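Local coordinates for secreted protein ESXB (Bacillus anthracis, PDB 4J10) that is of unknown function but, as a secreted member of the WXG100 (EsxAB) family, is probably a substrate of a type VII-like secretion system, at residues L14-A18 and L79-D84; A18-K22 and L72-S76; I39-E43 and Q51-R55. All coordinates share one frame; numbering follows the deposited sequence. Where two conformers were deposited one is given.

All three contacts join the same two antiparallel helices, 11-41 and 48-90, at different heights of one hairpin, and all touch the second subunit. Interactions 1 and 2 are neighbours, with centres 9 Å apart; they share Ala18 and meet where Leu79 packs on Phe21. Interaction 3 lies about 40 Å between centres from interaction 1, near the connecting turn. Interaction 2 is the buried one, with an aromatic face and one hydroxyl bond. Interaction 1, partly buried and nearer the open end, pairs aliphatic packing with a salt-bridge network at its margin. Interaction 3, also partly buried, is mainly polar: amides, a guanidinium and a carboxylate join the helices beside the connecting turn.

Interaction 1: residues L14-A18 and L79-D84; sequences LERIA and LKRIAD
Leu14 and Leu79 extend across the gap between their helices and cross at about a right angle, their CD2 methyls 3.9 Å apart. The two branches of each leucine have separate tasks. On Leu14, CD1 lies against Ile82, 3.7 Å from its CG2, and borders the backbone N of Ala83. On Leu79, CD1 meets Ile17 CG2 at 3.7 Å; with Ile17 CG1 set beside the backbone N, CG2 is the branch left to face Leu79. Two small alanine side chains also touch across the gap: Ala18 CB rests 3.9 Å from Leu79 CB, and Ala83 CB touches Leu14 CB at 3.8 Å. Consistent with this, the segment axes approach to 8.5 Å at an angle of 164°, the close antiparallel pairing of the helical hairpin found in WXG100 proteins. Trp46 of the second subunit packs on Leu14, while Phe54 of that subunit packs on Leu79 and Ile82, so the apolar side continues into the dimer interface. At the other margin, Lys80 bends at chi2 (61°) and brings NZ between two carboxylates. It bonds Asp84 OD1 at 3.0 Å, on the syn side and close to the carboxylate plane, and forms a salt bridge with Glu15 OE2. The main partner of Glu15 OE2 is Arg87, but the position of this oxygen is less sure, and both of its pairings share that doubt.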
loop_
_atom_site.group_PDB
_atom_site.type_symbol
_atom_site.label_atom_id
_atom_site.label_comp_id
_atom_site.label_asym_id
_atom_site.label_seq_id
_atom_site.Cartn_x
_atom_site.Cartn_y
_atom_site.Cartn_z
ATOM N N LEU A 14 -11.236 4.365 -18.329
ATOM C CA LEU A 14 -11.669 4.352 -16.943
ATOM C C LEU A 14 -11.591 2.946 -16.357
ATOM O O LEU A 14 -11.208 2.768 -15.201
ATOM C CB LEU A 14 -13.083 4.908 -16.822
ATOM C CG LEU A 14 -13.181 6.393 -17.169
ATOM C CD1 LEU A 14 -14.621 6.851 -17.226
ATOM C CD2 LEU A 14 -12.424 7.197 -16.122
ATOM N N GLU A 15 -11.940 1.950 -17.165
ATOM C CA GLU A 15 -11.858 0.563 -16.704
ATOM C C GLU A 15 -10.413 0.104 -16.515
ATOM O O GLU A 15 -10.128 -0.654 -15.585
ATOM C CB GLU A 15 -12.633 -0.365 -17.648
ATOM C CG GLU A 15 -14.139 -0.163 -17.525
ATOM C CD GLU A 15 -14.932 -0.836 -18.620
ATOM O OE1 GLU A 15 -14.404 -0.974 -19.746
ATOM O OE2 GLU A 15 -16.105 -1.203 -18.354
ATOM N N ARG A 16 -9.500 0.566 -17.367
ATOM C CA ARG A 16 -8.082 0.245 -17.217
ATOM C C ARG A 16 -7.565 0.764 -15.885
ATOM O O ARG A 16 -6.913 0.044 -15.111
ATOM C CB ARG A 16 -7.262 0.852 -18.369
ATOM C CG ARG A 16 -5.745 0.682 -18.193
ATOM C CD ARG A 16 -4.960 1.375 -19.300
ATOM N NE ARG A 16 -5.120 2.828 -19.295
ATOM C CZ ARG A 16 -4.463 3.663 -18.494
ATOM N NH1 ARG A 16 -3.598 3.198 -17.597
ATOM N NH2 ARG A 16 -4.693 4.968 -18.574
ATOM N N ILE A 17 -7.860 2.031 -15.607
ATOM C CA ILE A 17 -7.416 2.651 -14.363
ATOM C C ILE A 17 -8.102 2.005 -13.158
ATOM O O ILE A 17 -7.451 1.726 -12.140
ATOM C CB ILE A 17 -7.600 4.183 -14.394
ATOM C CG1 ILE A 17 -6.748 4.785 -15.514
ATOM C CG2 ILE A 17 -7.207 4.789 -13.057
ATOM C CD1 ILE A 17 -7.025 6.254 -15.769
ATOM N N ALA A 18 -9.404 1.734 -13.258
ATOM C CA ALA A 18 -10.112 1.007 -12.198
ATOM C C ALA A 18 -9.400 -0.314 -11.901
ATOM O O ALA A 18 -9.232 -0.691 -10.740
ATOM C CB ALA A 18 -11.577 0.764 -12.584
ATOM N N LEU A 79 -14.635 4.752 -10.541
ATOM C CA LEU A 79 -14.214 4.809 -11.939
ATOM C C LEU A 79 -15.094 3.909 -12.810
ATOM O O LEU A 79 -15.512 4.297 -13.899
ATOM C CB LEU A 79 -12.743 4.418 -12.061
ATOM C CG LEU A 79 -11.757 5.433 -11.480
ATOM C CD1 LEU A 79 -10.405 4.771 -11.288
ATOM C CD2 LEU A 79 -11.639 6.674 -12.368
ATOM N N LYS A 80 -15.384 2.708 -12.325
ATOM C CA LYS A 80 -16.232 1.781 -13.064
ATOM C C LYS A 80 -17.660 2.322 -13.217
ATOM O O LYS A 80 -18.286 2.165 -14.267
ATOM C CB LYS A 80 -16.208 0.406 -12.384
ATOM C CG LYS A 80 -17.160 -0.626 -12.950
ATOM C CD LYS A 80 -16.871 -0.949 -14.415
ATOM C CE LYS A 80 -17.711 -2.136 -14.861
ATOM N NZ LYS A 80 -17.824 -2.243 -16.343
ATOM N N ARG A 81 -18.170 2.975 -12.179
ATOM C CA ARG A 81 -19.501 3.571 -12.245
ATOM C C ARG A 81 -19.587 4.646 -13.328
ATOM O O ARG A 81 -20.577 4.731 -14.053
ATOM C CB ARG A 81 -19.892 4.145 -10.883
ATOM C CG ARG A 81 -21.243 4.812 -10.849
ATOM C CD ARG A 81 -21.852 4.717 -9.459
ATOM N NE ARG A 81 -20.931 5.141 -8.406
ATOM C CZ ARG A 81 -21.283 5.873 -7.353
ATOM N NH1 ARG A 81 -22.539 6.272 -7.206
ATOM N NH2 ARG A 81 -20.376 6.213 -6.446
ATOM N N ILE A 82 -18.532 5.450 -13.451
ATOM C CA ILE A 82 -18.501 6.470 -14.491
ATOM C C ILE A 82 -18.329 5.822 -15.862
ATOM O O ILE A 82 -18.958 6.245 -16.834
ATOM C CB ILE A 82 -17.430 7.542 -14.241
ATOM C CG1 ILE A 82 -17.738 8.302 -12.960
ATOM C CG2 ILE A 82 -17.373 8.518 -15.427
ATOM C CD1 ILE A 82 -16.609 9.186 -12.498
ATOM N N ALA A 83 -17.494 4.789 -15.947
ATOM C CA ALA A 83 -17.352 4.052 -17.204
ATOM C C ALA A 83 -18.700 3.520 -17.688
ATOM O O ALA A 83 -19.056 3.672 -18.859
ATOM C CB ALA A 83 -16.359 2.913 -17.037
ATOM N N ASP A 84 -19.463 2.923 -16.772
ATOM C CA ASP A 84 -20.791 2.407 -17.086
ATOM C C ASP A 84 -21.735 3.510 -17.564
ATOM O O ASP A 84 -22.486 3.328 -18.523
ATOM C CB ASP A 84 -21.379 1.676 -15.867
ATOM C CG ASP A 84 -20.693 0.354 -15.597
ATOM O OD1 ASP A 84 -20.044 -0.169 -16.528
ATOM O OD2 ASP A 84 -20.794 -0.157 -14.472
#

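Interaction 2: residues A18-K22 and L72-S76; sequences AGNFK and LEGIS
Ala18 O accepts two hydrogen bonds: one from Lys22 N within its own helix, and one across the helix pair from Ser76 OG at 2.9 Å. The hydroxyl arrives above the carbonyl plane, 49° out of it, with a C=O...donor angle of 114°. Ser76 OG is anti to the backbone N, a setting that turns it to helix 11-41 and uses a carbonyl already engaged in the helix. The backbones are close here, with Ala18 CA and Ser76 CA 4.1 Å apart.

Beside this bond, Phe21 presents a face to Ile75. Ile75 CG2 sits 3.6 Å from the centroid of the Phe21 ring and 6° off its normal, a CH-pi contact over the centre. The other branch of Ile75 ends in CD1, 3.7 Å from Phe21 CE2. Leu72 reaches the same ring at its edge, its CD2 lying 3.8 Å from Phe21 CD2. The ring is thus met on a face and at an edge by residues of one helix. Segment axes come within 8.0 Å in the antiparallel hairpin of the WXG100 fold, formed by helix 11-41 and helix 48-90, and Leu35 of the second subunit packs on both Phe21 and Leu72, placing this contact at the dimer interface.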
loop_
_atom_site.group_PDB
_atom_site.type_symbol
_atom_site.label_atom_id
_atom_site.label_comp_id
_atom_site.label_asym_id
_atom_site.label_seq_id
_atom_site.Cartn_x
_atom_site.Cartn_y
_atom_site.Cartn_z
ATOM N N ALA A 18 -9.404 1.734 -13.258
ATOM C CA ALA A 18 -10.112 1.007 -12.198
ATOM C C ALA A 18 -9.400 -0.314 -11.901
ATOM O O ALA A 18 -9.232 -0.691 -10.740
ATOM C CB ALA A 18 -11.577 0.764 -12.584
ATOM N N GLY A 19 -8.943 -0.993 -12.948
ATOM C CA GLY A 19 -8.232 -2.245 -12.765
ATOM C C GLY A 19 -6.903 -2.066 -12.064
ATOM O O GLY A 19 -6.502 -2.908 -11.262
ATOM N N ASN A 20 -6.212 -0.976 -12.370
ATOM C CA ASN A 20 -4.963 -0.669 -11.681
ATOM C C ASN A 20 -5.178 -0.517 -10.186
ATOM O O ASN A 20 -4.391 -1.023 -9.380
ATOM C CB ASN A 20 -4.327 0.593 -12.253
ATOM C CG ASN A 20 -3.799 0.389 -13.649
ATOM O OD1 ASN A 20 -3.666 -0.746 -14.119
ATOM N ND2 ASN A 20 -3.481 1.487 -14.324
ATOM N N PHE A 21 -6.258 0.154 -9.801
ATOM C CA PHE A 21 -6.582 0.330 -8.387
ATOM C C PHE A 21 -6.942 -0.981 -7.716
ATOM O O PHE A 21 -6.489 -1.251 -6.605
ATOM C CB PHE A 21 -7.657 1.418 -8.201
ATOM C CG PHE A 21 -7.071 2.806 -8.207
ATOM C CD1 PHE A 21 -6.839 3.488 -9.394
ATOM C CD2 PHE A 21 -6.689 3.402 -7.006
ATOM C CE1 PHE A 21 -6.239 4.749 -9.386
ATOM C CE2 PHE A 21 -6.105 4.661 -6.994
ATOM C CZ PHE A 21 -5.893 5.341 -8.177
ATOM N N LYS A 22 -7.736 -1.807 -8.391
ATOM C CA LYS A 22 -8.114 -3.114 -7.869
ATOM C C LYS A 22 -6.896 -4.032 -7.723
ATOM O O LYS A 22 -6.729 -4.694 -6.696
ATOM C CB LYS A 22 -9.187 -3.755 -8.776
ATOM C CG LYS A 22 -9.775 -5.026 -8.208
ATOM C CD LYS A 22 -10.865 -5.596 -9.098
ATOM C CE LYS A 22 -11.512 -6.809 -8.443
ATOM N NZ LYS A 22 -12.037 -7.767 -9.459
ATOM N N LEU A 72 -8.688 2.347 -2.033
ATOM C CA LEU A 72 -8.373 1.968 -3.417
ATOM C C LEU A 72 -9.554 1.291 -4.090
ATOM O O LEU A 72 -9.855 1.551 -5.260
ATOM C CB LEU A 72 -7.156 1.036 -3.485
ATOM C CG LEU A 72 -5.820 1.539 -2.956
ATOM C CD1 LEU A 72 -4.741 0.575 -3.421
ATOM C CD2 LEU A 72 -5.527 2.948 -3.438
ATOM N N GLU A 73 -10.227 0.414 -3.357
ATOM C CA GLU A 73 -11.381 -0.277 -3.918
ATOM C C GLU A 73 -12.514 0.689 -4.228
ATOM O O GLU A 73 -13.203 0.527 -5.223
ATOM C CB GLU A 73 -11.830 -1.400 -2.980
ATOM C CG GLU A 73 -10.830 -2.550 -2.921
ATOM C CD GLU A 73 -11.092 -3.450 -1.761
ATOM O OE1 GLU A 73 -11.219 -2.917 -0.640
ATOM O OE2 GLU A 73 -11.182 -4.682 -1.956
ATOM N N GLY A 74 -12.680 1.706 -3.388
ATOM C CA GLY A 74 -13.682 2.735 -3.620
ATOM C C GLY A 74 -13.403 3.530 -4.879
ATOM O O GLY A 74 -14.326 3.845 -5.645
ATOM N N ILE A 75 -12.137 3.863 -5.102
ATOM C CA ILE A 75 -11.742 4.565 -6.311
ATOM C C ILE A 75 -12.035 3.703 -7.529
ATOM O O ILE A 75 -12.572 4.182 -8.528
ATOM C CB ILE A 75 -10.255 4.967 -6.257
ATOM C CG1 ILE A 75 -10.074 6.051 -5.188
ATOM C CG2 ILE A 75 -9.783 5.449 -7.631
ATOM C CD1 ILE A 75 -8.613 6.328 -4.841
ATOM N N SER A 76 -11.689 2.425 -7.446
ATOM C CA SER A 76 -11.963 1.486 -8.533
ATOM C C SER A 76 -13.456 1.441 -8.853
ATOM O O SER A 76 -13.861 1.554 -10.018
ATOM C CB SER A 76 -11.459 0.091 -8.156
ATOM O OG SER A 76 -11.664 -0.836 -9.208
#

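Interaction 3: residues I39-E43 and Q51-R55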
loop_
_atom_site.group_PDB
_atom_site.type_symbol
_atom_site.label_atom_id
_atom_site.label_comp_id
_atom_site.label_asym_id
_atom_site.label_seq_id
_atom_site.Cartn_x
_atom_site.Cartn_y
_atom_site.Cartn_z
ATOM N N ILE A 39 6.419 -11.691 10.886
ATOM C CA ILE A 39 6.251 -11.442 12.323
ATOM C C ILE A 39 5.900 -12.733 13.060
ATOM O O ILE A 39 6.455 -13.023 14.117
ATOM C CB ILE A 39 5.186 -10.342 12.593
ATOM C CG1 ILE A 39 5.646 -8.999 12.019
ATOM C CG2 ILE A 39 4.871 -10.204 14.071
ATOM C CD1 ILE A 39 6.961 -8.485 12.575
ATOM N N ASN A 40 4.998 -13.522 12.486
ATOM C CA ASN A 40 4.646 -14.813 13.075
ATOM C C ASN A 40 5.851 -15.745 13.210
ATOM O O ASN A 40 5.948 -16.507 14.169
ATOM C CB ASN A 40 3.558 -15.507 12.251
ATOM C CG ASN A 40 2.204 -14.821 12.353
ATOM O OD1 ASN A 40 1.959 -14.011 13.247
ATOM N ND2 ASN A 40 1.308 -15.170 11.440
ATOM N N SER A 41 6.771 -15.676 12.248
ATOM C CA SER A 41 7.920 -16.575 12.226
ATOM C C SER A 41 8.887 -16.299 13.385
ATOM O O SER A 41 9.738 -17.134 13.715
ATOM C CB SER A 41 8.655 -16.483 10.880
ATOM O OG SER A 41 9.501 -15.344 10.817
ATOM N N LEU A 42 8.757 -15.129 14.005
ATOM C CA LEU A 42 9.626 -14.762 15.123
ATOM C C LEU A 42 9.102 -15.240 16.476
ATOM O O LEU A 42 9.831 -15.232 17.460
ATOM C CB LEU A 42 9.829 -13.250 15.168
ATOM C CG LEU A 42 10.550 -12.661 13.954
ATOM C CD1 LEU A 42 10.430 -11.148 13.913
ATOM C CD2 LEU A 42 12.010 -13.091 13.978
ATOM N N GLU A 43 7.834 -15.636 16.525
ATOM C CA GLU A 43 7.235 -16.087 17.776
ATOM C C GLU A 43 8.032 -17.253 18.329
ATOM O O GLU A 43 8.272 -18.237 17.629
ATOM C CB GLU A 43 5.781 -16.509 17.556
ATOM C CG GLU A 43 4.944 -16.542 18.830
ATOM C CD GLU A 43 4.035 -15.329 18.969
ATOM O OE1 GLU A 43 3.438 -15.156 20.051
ATOM O OE2 GLU A 43 3.909 -14.553 17.995
ATOM N N GLN A 51 8.821 -9.893 21.253
ATOM C CA GLN A 51 7.818 -10.265 20.264
ATOM C C GLN A 51 6.592 -9.358 20.351
ATOM O O GLN A 51 6.044 -8.950 19.330
ATOM C CB GLN A 51 7.403 -11.730 20.428
ATOM C CG GLN A 51 6.331 -12.185 19.443
ATOM C CD GLN A 51 6.807 -12.205 18.005
ATOM O OE1 GLN A 51 8.004 -12.092 17.727
ATOM N NE2 GLN A 51 5.869 -12.356 17.078
ATOM N N ALA A 52 6.181 -9.036 21.577
ATOM C CA ALA A 52 5.013 -8.190 21.804
ATOM C C ALA A 52 5.191 -6.789 21.217
ATOM O O ALA A 52 4.255 -6.227 20.642
ATOM C CB ALA A 52 4.688 -8.114 23.289
ATOM N N LYS A 53 6.391 -6.236 21.363
ATOM C CA LYS A 53 6.702 -4.917 20.827
ATOM C C LYS A 53 6.559 -4.899 19.309
ATOM O O LYS A 53 5.922 -4.006 18.746
ATOM C CB LYS A 53 8.115 -4.490 21.237
ATOM C CG LYS A 53 8.560 -3.176 20.610
ATOM C CD LYS A 53 9.959 -2.775 21.057
ATOM C CE LYS A 53 11.004 -3.781 20.596
ATOM N NZ LYS A 53 12.383 -3.216 20.666
ATOM N N PHE A 54 7.146 -5.892 18.646
ATOM C CA PHE A 54 7.033 -5.999 17.196
ATOM C C PHE A 54 5.624 -6.329 16.724
ATOM O O PHE A 54 5.189 -5.829 15.691
ATOM C CB PHE A 54 8.040 -7.015 16.656
ATOM C CG PHE A 54 9.441 -6.495 16.616
ATOM C CD1 PHE A 54 9.867 -5.712 15.554
ATOM C CD2 PHE A 54 10.325 -6.773 17.638
ATOM C CE1 PHE A 54 11.154 -5.217 15.517
ATOM C CE2 PHE A 54 11.614 -6.280 17.603
ATOM C CZ PHE A 54 12.025 -5.499 16.537
ATOM N N ARG A 55 4.907 -7.157 17.477
ATOM C CA ARG A 55 3.521 -7.447 17.122
ATOM C C ARG A 55 2.697 -6.171 17.188
ATOM O O ARG A 55 1.896 -5.901 16.294
ATOM C CB ARG A 55 2.923 -8.492 18.058
ATOM C CG ARG A 55 1.453 -8.794 17.772
ATOM C CD ARG A 55 1.277 -9.543 16.461
ATOM N NE ARG A 55 1.870 -10.878 16.519
ATOM C CZ ARG A 55 1.910 -11.732 15.500
ATOM N NH1 ARG A 55 1.388 -11.402 14.326
ATOM N NH2 ARG A 55 2.475 -12.922 15.656
#
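Hydrogen bonds from Arg55 and Gln51 span this contact. Arg55 grips Asn40 end-on, with both terminal nitrogens directed at one oxygen: NH2 is 2.7 Å and NH1 2.9 Å from Asn40 OD1. That oxygen lies in the guanidinium plane, although the amide and guanidinium planes are 43° apart. Gln51, bent at chi2 (66°), gives NE2 to Ile39 O at 3.1 Å; it comes from above the carbonyl plane, whereas Leu42 N reaches this oxygen from the opposite face. A weak bond also joins Gln51 NE2 to Glu43 OE2, and Gln51 OE1 accepts from Trp46 NE1. These bonds lie beside the turn of the helix-turn-helix hairpin characteristic of WXG100 proteins. Trp46, the tryptophan of the WXG signature, lies in this turn, and its ring meets Phe54.

The charged pair is Glu43 and Arg55, whose OE2 and NH2 are 3.2 Å apart. OE2 lies in the guanidinium plane and is approached nearly along its C-O bond.

Apolar contact covers the guanidinium from above, with Ile39 CG2 3.6 Å from Arg55 CZ, over the centre of a face. Phe21 of the second subunit packs on Ile39.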